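Local coordinates for protein cleavage and polyadenylation specificity factor 100 KD subunit (PDB 2XR1) that probably terminates archaeal transcription by cutting nascent RNA with a two-zinc metallo-beta-lactamase and beta-CASP nuclease core, at residues Ser92-Tyr97 with Val106-Glu111; Asn349-Gly354 with Pro372-Val377; Asn387-Ala392 with His583-Gln588; Ala414-Phe419 with Val506-Ser511. All coordinates share one frame; numbering follows the deposited sequence.

How the interactions relate
Interactions 2 and 4 are buried pairings of parallel strands, whereas interactions 1 and 3 are only partly buried. The hairpin of interaction 1 is antiparallel and lies in a KH domain, about 40 Å from interaction 2 between centres and away from the zinc ions. Interaction 2 belongs to a mixed sheet of the metallo-beta-lactamase core, interaction 4 to the all-parallel beta-CASP sheet, and interaction 3 joins the two regions where a loop meets a helix start. Interaction 4 is nested within the chain loop that interaction 3 closes. Valine, isoleucine and leucine dominate in 4, while carboxylates bind hydroxyl, amide or backbone groups in 1, 2 and 3.

Interaction 1. Residues Ser92-Tyr97 with Val106-Glu111; sequences SVISSY and VIIEAE
Ser95 and Ser96 stand opposite the single residue Glu109 at a bulge in the pairing. The backbone N of Ser95 donates to Glu109 O (2.7 Å), while Glu109 N returns a weak, though nearly straight, bond to Ser96 O (3.4 Å). The glutamate side chain then reaches back over the same two serines: with CG anti to its carbonyl carbon (chi1 -78°) and the chain extended beyond, its carboxylate arrives at Ser95, whose OG donates to OE1 (3.1 Å). That hydroxyl comes from the anti side and sits 27° out of the carboxylate plane. Ser96 OG lies close to the carboxylate as well, but at an angle too poor for a bond.

On the face that carries Ile94, Tyr97, Ile108 and Ala110 the contact is apolar. Ile94 CG1 meets Ile108 CG2 at 3.7 Å, and Ile94 CG2 rests over one face of the Tyr97 ring, offset toward its rim. Tyr97 runs alongside Val106, whose CG2 reaches the ring edge at CD2 (4.2 Å). At the far end Glu111 N binds Val93 O only weakly (3.4 Å).

Further out, strand 134-139 bonds to the backbones of Val106 and Ile108, and Thr140 touches both Ser95 and Glu109. The whole is an antiparallel beta hairpin with a beta bulge at Ser95-Ser96, part of the small three-stranded sheet of a KH domain.

Interaction 2. Residues Asn349-Gly354 with Pro372-Val377; sequences NVVFTG and PRVETV
Asn349 and Glu375 meet where two neighbouring parallel strands, 348-352 and 376-380, come together in a mixed sheet of the metallo-beta-lactamase core. The backbone O of Asn349 is gripped twice, by Glu375 N (2.8 Å) and by Thr376 N (3.2 Å), the second donor lying in the carbonyl plane. Two residues on, Val351 N donates to Thr376 O (2.8 Å), and the strands settle into the pairs Val350-Thr376 and Val351-Val377.

Glu375 bends at chi2 (76°), which brings OE1 back to Asn349: ND2 donates to it at 2.9 Å, with the oxygen in the amide plane and using its syn lone pair, and Asn349 N adds a weaker bond. OE2 forms a salt bridge with Arg373 NE (2.7 Å). The carboxylate thus takes the Asn349 amide on OE1 and the Arg373 guanidinium on OE2. The planes of that amide and guanidinium are 66° apart. Asn349 OD1 is hydrogen-bonded to His342 ND1.

No helix interrupts the connection between these strands, and it carries Asp355, a ligand of both zinc ions. Thr353 lies two residues before it in the chain, its side chain about 6 Å from that of Asp355 at the nearest atoms.

Beside Asn349 the contact becomes apolar: the Val351 and Val374 side chains cross obliquely, CG2 of the first meeting CG1 of the second. On the other face of the sheet Val350 and Thr376 lie side by side, and Thr376 OG1 bonds His348. Nearer the metal end, Thr353 CG2 approaches Val377 CG1 (3.9 Å) at about a right angle.

Interaction 3. Residues Asn387-Ala392 with His583-Gln588; sequences NAFQPA and HSDRRQ
Asp585 caps the N-terminus of helix 586-594 and at the same time holds the loop 387-392 that leads from the metallo-beta-lactamase core into the beta-CASP region. Its OD1 accepts from Gln588 N (2.8 Å), and Gln588 OE1 takes the N-H of Asp585 in return (3.0 Å), which makes a capping box. The other oxygen, OD2, turns across the contact and accepts from Gln390 N (3.2 Å) on its anti lone pair; chi1 of 77° sets the carboxylate between the two donors.

A second backbone link comes from Arg586 N to Ala388 O (3.1 Å), with the donor well above the carbonyl plane. Ala388 is the centre of an inverse gamma turn. Phe389 CE1 then meets the aliphatic part of Arg586 at CG (3.8 Å), while the guanidinium turns away to a salt bridge with Asp615 and a hydrogen bond with Ser619.

This junction borders the zinc site: His583 bonds Glu380 and packs beside Asp355 and close to His332, both metal ligands. The Gln390 chain lies over Asp585 CB, and its OE1 approaches His583 O. Lys357 NZ donates to both of these acceptors and to Gln588 OE1.

Interaction 4. Residues Ala414-Phe419 with Val506-Ser511; sequences AVIPAF and VILATS
Strands 414-417 and 506-509 run parallel, 17° apart, with in-step pairing from Ala414-Val506 to Pro417-Ala509. The backbone bonds alternate across the gap: Ile507 N donates to Ala414 O (2.8 Å), Ile416 N to Ile507 O, Ala509 N to Ile416 O and Ala418 N to Ala509 O. Further along, Thr510 OG1 donates to Ala418 O (3.1 Å), next to the cis peptide that precedes Ser511.

On the face of Ala414, Ile416, Val506 and Leu508, the Ile416 and Leu508 side chains lie side by side and point the same way. The CD1 branch of Leu508 packs along Ile416, touching CB, CG1, CG2 and CD1 in turn. Ile416 has CG1 anti to its carbonyl carbon (chi1 -46°), which carries CD1 on to Val506 CG1 (4.0 Å). On the opposite face, that of Val415, Ile507, Pro417 and Ala509, contact between the two strands is looser, and Val415 CG2 and Ile507 CD1 are 4.5 Å apart.

Phe419, further along its chain segment, comes within about 5 Å of the His247 side chain, a zinc ligand, at the nearest atoms. In the six-stranded parallel sheet of the beta-CASP region these two strands are central, flanked by 445-448 next to 506-509 and by 533-536 next to 414-417; helix 423-436 covers Val506 and Leu508, and helix 518-526 packs on Val415 and Ile507.

Interaction 1. Residues Ser92-Tyr97 with Val106-Glu111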
loop_
_atom_site.group_PDB
_atom_site.type_symbol
_atom_site.label_atom_id
_atom_site.label_comp_id
_atom_site.label_asym_id
_atom_site.label_seq_id
_atom_site.Cartn_x
_atom_site.Cartn_y
_atom_site.Cartn_z
ATOM N N SER B 92 -12.127 -57.920 7.974
ATOM C CA SER B 92 -11.582 -56.559 8.032
ATOM C C SER B 92 -12.674 -55.536 7.729
ATOM O O SER B 92 -12.678 -54.432 8.277
ATOM C CB SER B 92 -10.424 -56.401 7.034
ATOM O OG SER B 92 -9.497 -57.469 7.147
ATOM N N VAL B 93 -13.575 -55.909 6.824
ATOM C CA VAL B 93 -14.784 -55.137 6.523
ATOM C C VAL B 93 -14.445 -53.768 5.940
ATOM O O VAL B 93 -14.636 -52.738 6.583
ATOM C CB VAL B 93 -15.724 -55.012 7.775
ATOM C CG1 VAL B 93 -17.119 -54.503 7.372
ATOM C CG2 VAL B 93 -15.846 -56.352 8.502
ATOM N N ILE B 94 -13.945 -53.768 4.710
ATOM C CA ILE B 94 -13.557 -52.520 4.049
ATOM C C ILE B 94 -14.801 -51.813 3.501
ATOM O O ILE B 94 -15.574 -52.383 2.734
ATOM C CB ILE B 94 -12.512 -52.760 2.918
ATOM C CG1 ILE B 94 -11.207 -53.294 3.512
ATOM C CG2 ILE B 94 -12.260 -51.481 2.119
ATOM C CD1 ILE B 94 -10.329 -54.007 2.509
ATOM N N SER B 95 -14.998 -50.576 3.916
ATOM C CA SER B 95 -16.092 -49.767 3.422
ATOM C C SER B 95 -15.742 -49.253 2.024
ATOM O O SER B 95 -16.409 -49.629 1.068
ATOM C CB SER B 95 -16.390 -48.619 4.411
ATOM O OG SER B 95 -16.963 -47.463 3.800
ATOM N N SER B 96 -14.679 -48.445 1.908
ATOM C CA SER B 96 -14.337 -47.749 0.658
ATOM C C SER B 96 -12.853 -47.861 0.264
ATOM O O SER B 96 -12.070 -48.516 0.958
ATOM C CB SER B 96 -14.688 -46.278 0.784
ATOM O OG SER B 96 -13.581 -45.563 1.296
ATOM N N TYR B 97 -12.497 -47.252 -0.878
ATOM C CA TYR B 97 -11.099 -47.039 -1.298
ATOM C C TYR B 97 -10.975 -45.690 -2.006
ATOM O O TYR B 97 -11.900 -45.291 -2.694
ATOM C CB TYR B 97 -10.636 -48.098 -2.295
ATOM C CG TYR B 97 -10.797 -49.545 -1.879
ATOM C CD1 TYR B 97 -12.013 -50.194 -2.014
ATOM C CD2 TYR B 97 -9.721 -50.280 -1.403
ATOM C CE1 TYR B 97 -12.163 -51.524 -1.663
ATOM C CE2 TYR B 97 -9.864 -51.613 -1.043
ATOM C CZ TYR B 97 -11.090 -52.229 -1.177
ATOM O OH TYR B 97 -11.235 -53.551 -0.819
ATOM N N VAL B 106 -3.306 -45.540 -1.399
ATOM C CA VAL B 106 -4.686 -46.032 -1.313
ATOM C C VAL B 106 -5.200 -45.935 0.127
ATOM O O VAL B 106 -4.677 -46.585 1.033
ATOM C CB VAL B 106 -4.874 -47.470 -1.833
ATOM C CG1 VAL B 106 -3.913 -48.440 -1.165
ATOM C CG2 VAL B 106 -6.305 -47.926 -1.605
ATOM N N ILE B 107 -6.232 -45.109 0.317
ATOM C CA ILE B 107 -6.922 -45.012 1.580
ATOM C C ILE B 107 -7.904 -46.158 1.652
ATOM O O ILE B 107 -8.696 -46.325 0.755
ATOM C CB ILE B 107 -7.715 -43.717 1.698
ATOM C CG1 ILE B 107 -6.813 -42.495 1.525
ATOM C CG2 ILE B 107 -8.391 -43.642 3.064
ATOM C CD1 ILE B 107 -5.906 -42.278 2.649
ATOM N N ILE B 108 -7.836 -46.942 2.717
ATOM C CA ILE B 108 -8.751 -48.042 2.953
ATOM C C ILE B 108 -9.569 -47.699 4.187
ATOM O O ILE B 108 -9.008 -47.363 5.221
ATOM C CB ILE B 108 -7.992 -49.342 3.222
ATOM C CG1 ILE B 108 -7.347 -49.842 1.929
ATOM C CG2 ILE B 108 -8.898 -50.368 3.852
ATOM C CD1 ILE B 108 -6.520 -51.100 2.107
ATOM N N GLU B 109 -10.890 -47.792 4.080
ATOM C CA GLU B 109 -11.757 -47.551 5.217
ATOM C C GLU B 109 -12.166 -48.881 5.778
ATOM O O GLU B 109 -12.730 -49.665 5.068
ATOM C CB GLU B 109 -12.993 -46.756 4.812
ATOM C CG GLU B 109 -12.737 -45.273 4.643
ATOM C CD GLU B 109 -13.995 -44.493 4.264
ATOM O OE1 GLU B 109 -15.122 -45.030 4.430
ATOM O OE2 GLU B 109 -13.851 -43.338 3.790
ATOM N N ALA B 110 -11.885 -49.125 7.051
ATOM C CA ALA B 110 -12.216 -50.387 7.682
ATOM C C ALA B 110 -12.870 -50.165 9.032
ATOM O O ALA B 110 -12.492 -49.264 9.772
ATOM C CB ALA B 110 -10.972 -51.212 7.852
ATOM N N GLU B 111 -13.848 -51.005 9.351
ATOM C CA GLU B 111 -14.483 -50.993 10.675
ATOM C C GLU B 111 -13.467 -51.426 11.764
ATOM O O GLU B 111 -13.435 -50.865 12.865
ATOM C CB GLU B 111 -15.731 -51.900 10.671
ATOM C CG GLU B 111 -16.850 -51.485 11.631
ATOM C CD GLU B 111 -18.239 -52.001 11.205
ATOM O OE1 GLU B 111 -18.859 -51.393 10.297
ATOM O OE2 GLU B 111 -18.729 -52.989 11.796
#

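Interaction 2. Residues Asn349-Gly354 with Pro372-Val377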
loop_
_atom_site.group_PDB
_atom_site.type_symbol
_atom_site.label_atom_id
_atom_site.label_comp_id
_atom_site.label_asym_id
_atom_site.label_seq_id
_atom_site.Cartn_x
_atom_site.Cartn_y
_atom_site.Cartn_z
ATOM N N ASN B 349 9.368 -13.010 11.983
ATOM C CA ASN B 349 8.341 -14.026 12.110
ATOM C C ASN B 349 7.055 -13.334 12.467
ATOM O O ASN B 349 7.024 -12.599 13.465
ATOM C CB ASN B 349 8.659 -15.043 13.219
ATOM C CG ASN B 349 9.882 -15.828 12.955
ATOM O OD1 ASN B 349 9.810 -16.989 12.488
ATOM N ND2 ASN B 349 11.021 -15.246 13.272
ATOM N N VAL B 350 6.004 -13.584 11.682
ATOM C CA VAL B 350 4.738 -12.930 11.909
ATOM C C VAL B 350 3.654 -13.995 11.999
ATOM O O VAL B 350 3.653 -14.924 11.214
ATOM C CB VAL B 350 4.390 -11.878 10.802
ATOM C CG1 VAL B 350 4.679 -12.406 9.472
ATOM C CG2 VAL B 350 2.922 -11.524 10.850
ATOM N N VAL B 351 2.752 -13.851 12.960
ATOM C CA VAL B 351 1.618 -14.737 13.108
ATOM C C VAL B 351 0.294 -14.066 12.815
ATOM O O VAL B 351 -0.020 -13.022 13.347
ATOM C CB VAL B 351 1.555 -15.294 14.514
ATOM C CG1 VAL B 351 0.252 -15.936 14.734
ATOM C CG2 VAL B 351 2.716 -16.301 14.740
ATOM N N PHE B 352 -0.473 -14.657 11.918
ATOM C CA PHE B 352 -1.814 -14.214 11.682
ATOM C C PHE B 352 -2.648 -15.203 12.390
ATOM O O PHE B 352 -2.544 -16.357 12.076
ATOM C CB PHE B 352 -2.154 -14.296 10.208
ATOM C CG PHE B 352 -1.629 -13.157 9.408
ATOM C CD1 PHE B 352 -0.289 -13.111 9.046
ATOM C CD2 PHE B 352 -2.479 -12.130 8.975
ATOM C CE1 PHE B 352 0.219 -12.046 8.288
ATOM C CE2 PHE B 352 -1.983 -11.074 8.229
ATOM C CZ PHE B 352 -0.620 -11.033 7.880
ATOM N N THR B 353 -3.509 -14.785 13.301
ATOM C CA THR B 353 -4.244 -15.746 14.119
ATOM C C THR B 353 -5.422 -16.291 13.394
ATOM O O THR B 353 -5.847 -17.402 13.686
ATOM C CB THR B 353 -4.780 -15.137 15.455
ATOM O OG1 THR B 353 -5.666 -14.080 15.136
ATOM C CG2 THR B 353 -3.657 -14.587 16.334
ATOM N N GLY B 354 -5.978 -15.551 12.447
ATOM C CA GLY B 354 -7.326 -15.881 11.926
ATOM C C GLY B 354 -8.271 -15.774 13.125
ATOM O O GLY B 354 -7.968 -15.051 14.096
ATOM N N PRO B 372 8.517 -21.188 17.575
ATOM C CA PRO B 372 9.952 -21.047 17.832
ATOM C C PRO B 372 10.342 -19.596 17.976
ATOM O O PRO B 372 11.162 -19.311 18.849
ATOM C CB PRO B 372 10.610 -21.682 16.591
ATOM C CG PRO B 372 9.563 -22.605 16.046
ATOM C CD PRO B 372 8.252 -21.914 16.324
ATOM N N ARG B 373 9.729 -18.723 17.133
ATOM C CA ARG B 373 9.891 -17.280 17.180
ATOM C C ARG B 373 8.641 -16.534 16.683
ATOM O O ARG B 373 7.883 -17.044 15.859
ATOM C CB ARG B 373 11.129 -16.877 16.386
ATOM C CG ARG B 373 12.423 -16.907 17.230
ATOM C CD ARG B 373 13.639 -16.239 16.564
ATOM N NE ARG B 373 13.316 -15.037 15.767
ATOM C CZ ARG B 373 14.145 -14.480 14.876
ATOM N NH1 ARG B 373 15.368 -14.978 14.679
ATOM N NH2 ARG B 373 13.749 -13.409 14.175
ATOM N N VAL B 374 8.370 -15.355 17.238
ATOM C CA VAL B 374 7.245 -14.490 16.799
ATOM C C VAL B 374 7.557 -13.044 17.101
ATOM O O VAL B 374 7.584 -12.676 18.243
ATOM C CB VAL B 374 5.945 -14.636 17.609
ATOM C CG1 VAL B 374 4.738 -14.432 16.674
ATOM C CG2 VAL B 374 5.891 -15.906 18.337
ATOM N N GLU B 375 7.752 -12.214 16.110
ATOM C CA GLU B 375 8.005 -10.847 16.418
ATOM C C GLU B 375 6.714 -10.036 16.320
ATOM O O GLU B 375 6.530 -9.127 17.114
ATOM C CB GLU B 375 9.131 -10.303 15.560
ATOM C CG GLU B 375 10.549 -10.755 16.023
ATOM C CD GLU B 375 10.932 -12.220 15.658
ATOM O OE1 GLU B 375 10.518 -12.670 14.583
ATOM O OE2 GLU B 375 11.684 -12.930 16.407
ATOM N N THR B 376 5.817 -10.381 15.394
ATOM C CA THR B 376 4.564 -9.650 15.161
ATOM C C THR B 376 3.370 -10.593 15.193
ATOM O O THR B 376 3.410 -11.644 14.573
ATOM C CB THR B 376 4.586 -9.007 13.737
ATOM O OG1 THR B 376 5.731 -8.155 13.606
ATOM C CG2 THR B 376 3.336 -8.195 13.428
ATOM N N VAL B 377 2.312 -10.210 15.897
ATOM C CA VAL B 377 1.033 -10.936 15.880
ATOM C C VAL B 377 -0.090 -10.036 15.341
ATOM O O VAL B 377 -0.249 -8.899 15.745
ATOM C CB VAL B 377 0.580 -11.303 17.302
ATOM C CG1 VAL B 377 -0.777 -12.068 17.229
ATOM C CG2 VAL B 377 1.662 -12.105 18.064
#

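Interaction 3. Residues Asn387-Ala392 with His583-Gln588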
loop_
_atom_site.group_PDB
_atom_site.type_symbol
_atom_site.label_atom_id
_atom_site.label_comp_id
_atom_site.label_asym_id
_atom_site.label_seq_id
_atom_site.Cartn_x
_atom_site.Cartn_y
_atom_site.Cartn_z
ATOM N N ASN B 387 -15.898 -5.107 27.685
ATOM C CA ASN B 387 -17.143 -5.621 28.253
ATOM C C ASN B 387 -17.398 -7.109 27.933
ATOM O O ASN B 387 -18.252 -7.733 28.534
ATOM C CB ASN B 387 -18.244 -4.814 27.538
ATOM C CG ASN B 387 -19.477 -4.647 28.329
ATOM O OD1 ASN B 387 -20.372 -3.903 27.914
ATOM N ND2 ASN B 387 -19.566 -5.325 29.476
ATOM N N ALA B 388 -16.647 -7.657 26.978
ATOM C CA ALA B 388 -17.120 -8.721 26.135
ATOM C C ALA B 388 -16.700 -10.135 26.593
ATOM O O ALA B 388 -16.121 -10.941 25.864
ATOM C CB ALA B 388 -16.705 -8.419 24.641
ATOM N N PHE B 389 -17.054 -10.443 27.811
ATOM C CA PHE B 389 -16.836 -11.779 28.345
ATOM C C PHE B 389 -17.977 -12.659 27.886
ATOM O O PHE B 389 -19.054 -12.182 27.522
ATOM C CB PHE B 389 -16.741 -11.739 29.871
ATOM C CG PHE B 389 -15.739 -10.745 30.345
ATOM C CD1 PHE B 389 -14.370 -10.995 30.194
ATOM C CD2 PHE B 389 -16.145 -9.505 30.828
ATOM C CE1 PHE B 389 -13.430 -10.049 30.604
ATOM C CE2 PHE B 389 -15.204 -8.559 31.224
ATOM C CZ PHE B 389 -13.857 -8.829 31.114
ATOM N N GLN B 390 -17.738 -13.954 27.851
ATOM C CA GLN B 390 -18.818 -14.843 27.529
ATOM C C GLN B 390 -18.849 -15.893 28.619
ATOM O O GLN B 390 -17.876 -16.072 29.328
ATOM C CB GLN B 390 -18.670 -15.337 26.086
ATOM C CG GLN B 390 -17.575 -16.222 25.876
ATOM C CD GLN B 390 -17.125 -16.325 24.428
ATOM O OE1 GLN B 390 -16.736 -17.400 24.017
ATOM N NE2 GLN B 390 -17.117 -15.226 23.673
ATOM N N PRO B 391 -20.004 -16.492 28.860
ATOM C CA PRO B 391 -20.113 -17.428 29.972
ATOM C C PRO B 391 -19.212 -18.655 29.808
ATOM O O PRO B 391 -18.949 -19.082 28.691
ATOM C CB PRO B 391 -21.582 -17.850 29.913
ATOM C CG PRO B 391 -21.976 -17.708 28.480
ATOM C CD PRO B 391 -21.236 -16.453 28.053
ATOM N N ALA B 392 -18.721 -19.183 30.923
ATOM C CA ALA B 392 -18.018 -20.476 30.952
ATOM C C ALA B 392 -18.819 -21.619 30.262
ATOM O O ALA B 392 -20.047 -21.704 30.345
ATOM C CB ALA B 392 -17.656 -20.831 32.420
ATOM N N HIS B 583 -15.248 -18.196 19.343
ATOM C CA HIS B 583 -14.214 -17.181 19.552
ATOM C C HIS B 583 -13.805 -17.005 21.003
ATOM O O HIS B 583 -14.590 -17.187 21.943
ATOM C CB HIS B 583 -14.724 -15.834 19.115
ATOM C CG HIS B 583 -14.985 -15.718 17.641
ATOM N ND1 HIS B 583 -13.995 -15.402 16.730
ATOM C CD2 HIS B 583 -16.142 -15.808 16.937
ATOM C CE1 HIS B 583 -14.542 -15.305 15.534
ATOM N NE2 HIS B 583 -15.842 -15.532 15.637
ATOM N N SER B 584 -12.561 -16.611 21.175
ATOM C CA SER B 584 -12.043 -16.201 22.437
ATOM C C SER B 584 -12.817 -15.005 22.913
ATOM O O SER B 584 -12.993 -14.070 22.167
ATOM C CB SER B 584 -10.578 -15.790 22.268
ATOM O OG SER B 584 -9.778 -16.900 22.051
ATOM N N ASP B 585 -13.260 -15.008 24.163
ATOM C CA ASP B 585 -13.878 -13.814 24.731
ATOM C C ASP B 585 -12.780 -12.790 25.080
ATOM O O ASP B 585 -11.611 -12.993 24.736
ATOM C CB ASP B 585 -14.762 -14.171 25.932
ATOM C CG ASP B 585 -13.973 -14.470 27.228
ATOM O OD1 ASP B 585 -12.714 -14.536 27.188
ATOM O OD2 ASP B 585 -14.626 -14.643 28.307
ATOM N N ARG B 586 -13.155 -11.694 25.730
ATOM C CA ARG B 586 -12.192 -10.634 26.019
ATOM C C ARG B 586 -11.040 -11.158 26.866
ATOM O O ARG B 586 -9.908 -10.958 26.529
ATOM C CB ARG B 586 -12.883 -9.446 26.684
ATOM C CG ARG B 586 -11.975 -8.521 27.430
ATOM C CD ARG B 586 -11.211 -7.556 26.521
ATOM N NE ARG B 586 -10.546 -6.590 27.373
ATOM C CZ ARG B 586 -10.148 -5.373 27.031
ATOM N NH1 ARG B 586 -10.324 -4.888 25.813
ATOM N NH2 ARG B 586 -9.577 -4.623 27.957
ATOM N N ARG B 587 -11.348 -11.864 27.944
ATOM C CA ARG B 587 -10.328 -12.468 28.793
ATOM C C ARG B 587 -9.369 -13.354 27.963
ATOM O O ARG B 587 -8.160 -13.275 28.056
ATOM C CB ARG B 587 -10.959 -13.302 29.895
ATOM C CG ARG B 587 -10.029 -13.515 31.095
ATOM C CD ARG B 587 -10.550 -14.580 32.070
ATOM N NE ARG B 587 -10.117 -15.925 31.660
ATOM C CZ ARG B 587 -10.899 -16.853 31.077
ATOM N NH1 ARG B 587 -12.208 -16.621 30.840
ATOM N NH2 ARG B 587 -10.381 -18.032 30.740
ATOM N N GLN B 588 -9.937 -14.174 27.107
ATOM C CA GLN B 588 -9.152 -15.151 26.369
ATOM C C GLN B 588 -8.262 -14.500 25.334
ATOM O O GLN B 588 -7.161 -14.995 25.078
ATOM C CB GLN B 588 -10.084 -16.193 25.755
ATOM C CG GLN B 588 -10.552 -17.165 26.825
ATOM C CD GLN B 588 -11.875 -17.838 26.511
ATOM O OE1 GLN B 588 -12.495 -17.583 25.457
ATOM N NE2 GLN B 588 -12.332 -18.701 27.432
#

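Interaction 4. Residues Ala414-Phe419 with Val506-Ser511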
loop_
_atom_site.group_PDB
_atom_site.type_symbol
_atom_site.label_atom_id
_atom_site.label_comp_id
_atom_site.label_asym_id
_atom_site.label_seq_id
_atom_site.Cartn_x
_atom_site.Cartn_y
_atom_site.Cartn_z
ATOM N N ALA B 414 -38.103 -24.337 19.369
ATOM C CA ALA B 414 -36.951 -23.462 19.561
ATOM C C ALA B 414 -36.165 -23.360 18.268
ATOM O O ALA B 414 -35.569 -24.315 17.846
ATOM C CB ALA B 414 -36.077 -23.993 20.695
ATOM N N VAL B 415 -36.207 -22.201 17.622
ATOM C CA VAL B 415 -35.437 -21.956 16.401
ATOM C C VAL B 415 -34.068 -21.403 16.797
ATOM O O VAL B 415 -33.987 -20.486 17.573
ATOM C CB VAL B 415 -36.167 -20.969 15.462
ATOM C CG1 VAL B 415 -35.282 -20.568 14.298
ATOM C CG2 VAL B 415 -37.510 -21.581 14.973
ATOM N N ILE B 416 -33.005 -22.012 16.295
ATOM C CA ILE B 416 -31.639 -21.645 16.638
ATOM C C ILE B 416 -30.847 -21.438 15.358
ATOM O O ILE B 416 -30.386 -22.407 14.778
ATOM C CB ILE B 416 -30.929 -22.786 17.416
ATOM C CG1 ILE B 416 -31.824 -23.347 18.526
ATOM C CG2 ILE B 416 -29.616 -22.319 17.942
ATOM C CD1 ILE B 416 -31.063 -24.117 19.603
ATOM N N PRO B 417 -30.717 -20.195 14.888
ATOM C CA PRO B 417 -29.897 -19.950 13.724
ATOM C C PRO B 417 -28.473 -20.311 13.982
ATOM O O PRO B 417 -28.018 -20.199 15.090
ATOM C CB PRO B 417 -30.006 -18.448 13.504
ATOM C CG PRO B 417 -30.378 -17.932 14.775
ATOM C CD PRO B 417 -31.279 -18.945 15.395
ATOM N N ALA B 418 -27.797 -20.769 12.940
ATOM C CA ALA B 418 -26.474 -21.355 13.048
ATOM C C ALA B 418 -25.804 -21.305 11.700
ATOM O O ALA B 418 -26.441 -21.162 10.684
ATOM C CB ALA B 418 -26.604 -22.792 13.485
ATOM N N PHE B 419 -24.501 -21.459 11.697
ATOM C CA PHE B 419 -23.758 -21.687 10.471
ATOM C C PHE B 419 -23.669 -23.156 10.207
ATOM O O PHE B 419 -23.808 -23.950 11.133
ATOM C CB PHE B 419 -22.373 -21.042 10.592
ATOM C CG PHE B 419 -22.446 -19.554 10.671
ATOM C CD1 PHE B 419 -22.604 -18.802 9.519
ATOM C CD2 PHE B 419 -22.445 -18.916 11.901
ATOM C CE1 PHE B 419 -22.717 -17.397 9.593
ATOM C CE2 PHE B 419 -22.548 -17.541 11.987
ATOM C CZ PHE B 419 -22.677 -16.779 10.832
ATOM N N VAL B 506 -36.785 -28.698 18.213
ATOM C CA VAL B 506 -35.688 -27.733 18.111
ATOM C C VAL B 506 -35.258 -27.643 16.654
ATOM O O VAL B 506 -35.140 -28.662 15.972
ATOM C CB VAL B 506 -34.455 -28.155 18.946
ATOM C CG1 VAL B 506 -33.271 -27.332 18.568
ATOM C CG2 VAL B 506 -34.699 -28.044 20.409
ATOM N N ILE B 507 -35.002 -26.439 16.173
ATOM C CA ILE B 507 -34.529 -26.261 14.811
ATOM C C ILE B 507 -33.170 -25.540 14.775
ATOM O O ILE B 507 -33.090 -24.358 15.113
ATOM C CB ILE B 507 -35.567 -25.500 13.973
ATOM C CG1 ILE B 507 -36.913 -26.219 14.087
ATOM C CG2 ILE B 507 -35.141 -25.408 12.515
ATOM C CD1 ILE B 507 -37.966 -25.674 13.205
ATOM N N LEU B 508 -32.115 -26.262 14.401
ATOM C CA LEU B 508 -30.872 -25.627 13.988
ATOM C C LEU B 508 -31.011 -25.344 12.512
ATOM O O LEU B 508 -31.359 -26.229 11.745
ATOM C CB LEU B 508 -29.665 -26.514 14.256
ATOM C CG LEU B 508 -29.066 -26.314 15.656
ATOM C CD1 LEU B 508 -30.118 -25.869 16.617
ATOM C CD2 LEU B 508 -28.376 -27.562 16.193
ATOM N N ALA B 509 -30.802 -24.105 12.113
ATOM C CA ALA B 509 -31.001 -23.746 10.720
ATOM C C ALA B 509 -30.143 -22.567 10.361
ATOM O O ALA B 509 -29.817 -21.721 11.210
ATOM C CB ALA B 509 -32.457 -23.434 10.431
ATOM N N THR B 510 -29.861 -22.504 9.073
ATOM C CA THR B 510 -28.946 -21.563 8.477
ATOM C C THR B 510 -29.735 -20.362 7.919
ATOM O O THR B 510 -30.894 -20.519 7.526
ATOM C CB THR B 510 -28.138 -22.370 7.408
ATOM O OG1 THR B 510 -26.771 -22.447 7.830
ATOM C CG2 THR B 510 -28.252 -21.833 5.990
ATOM N N SER B 511 -29.159 -19.167 7.849
ATOM C CA SER B 511 -27.774 -18.885 8.210
ATOM C C SER B 511 -27.668 -18.279 9.587
ATOM O O SER B 511 -28.581 -17.698 10.098
ATOM C CB SER B 511 -27.141 -17.929 7.201
ATOM O OG SER B 511 -27.999 -16.857 6.951
#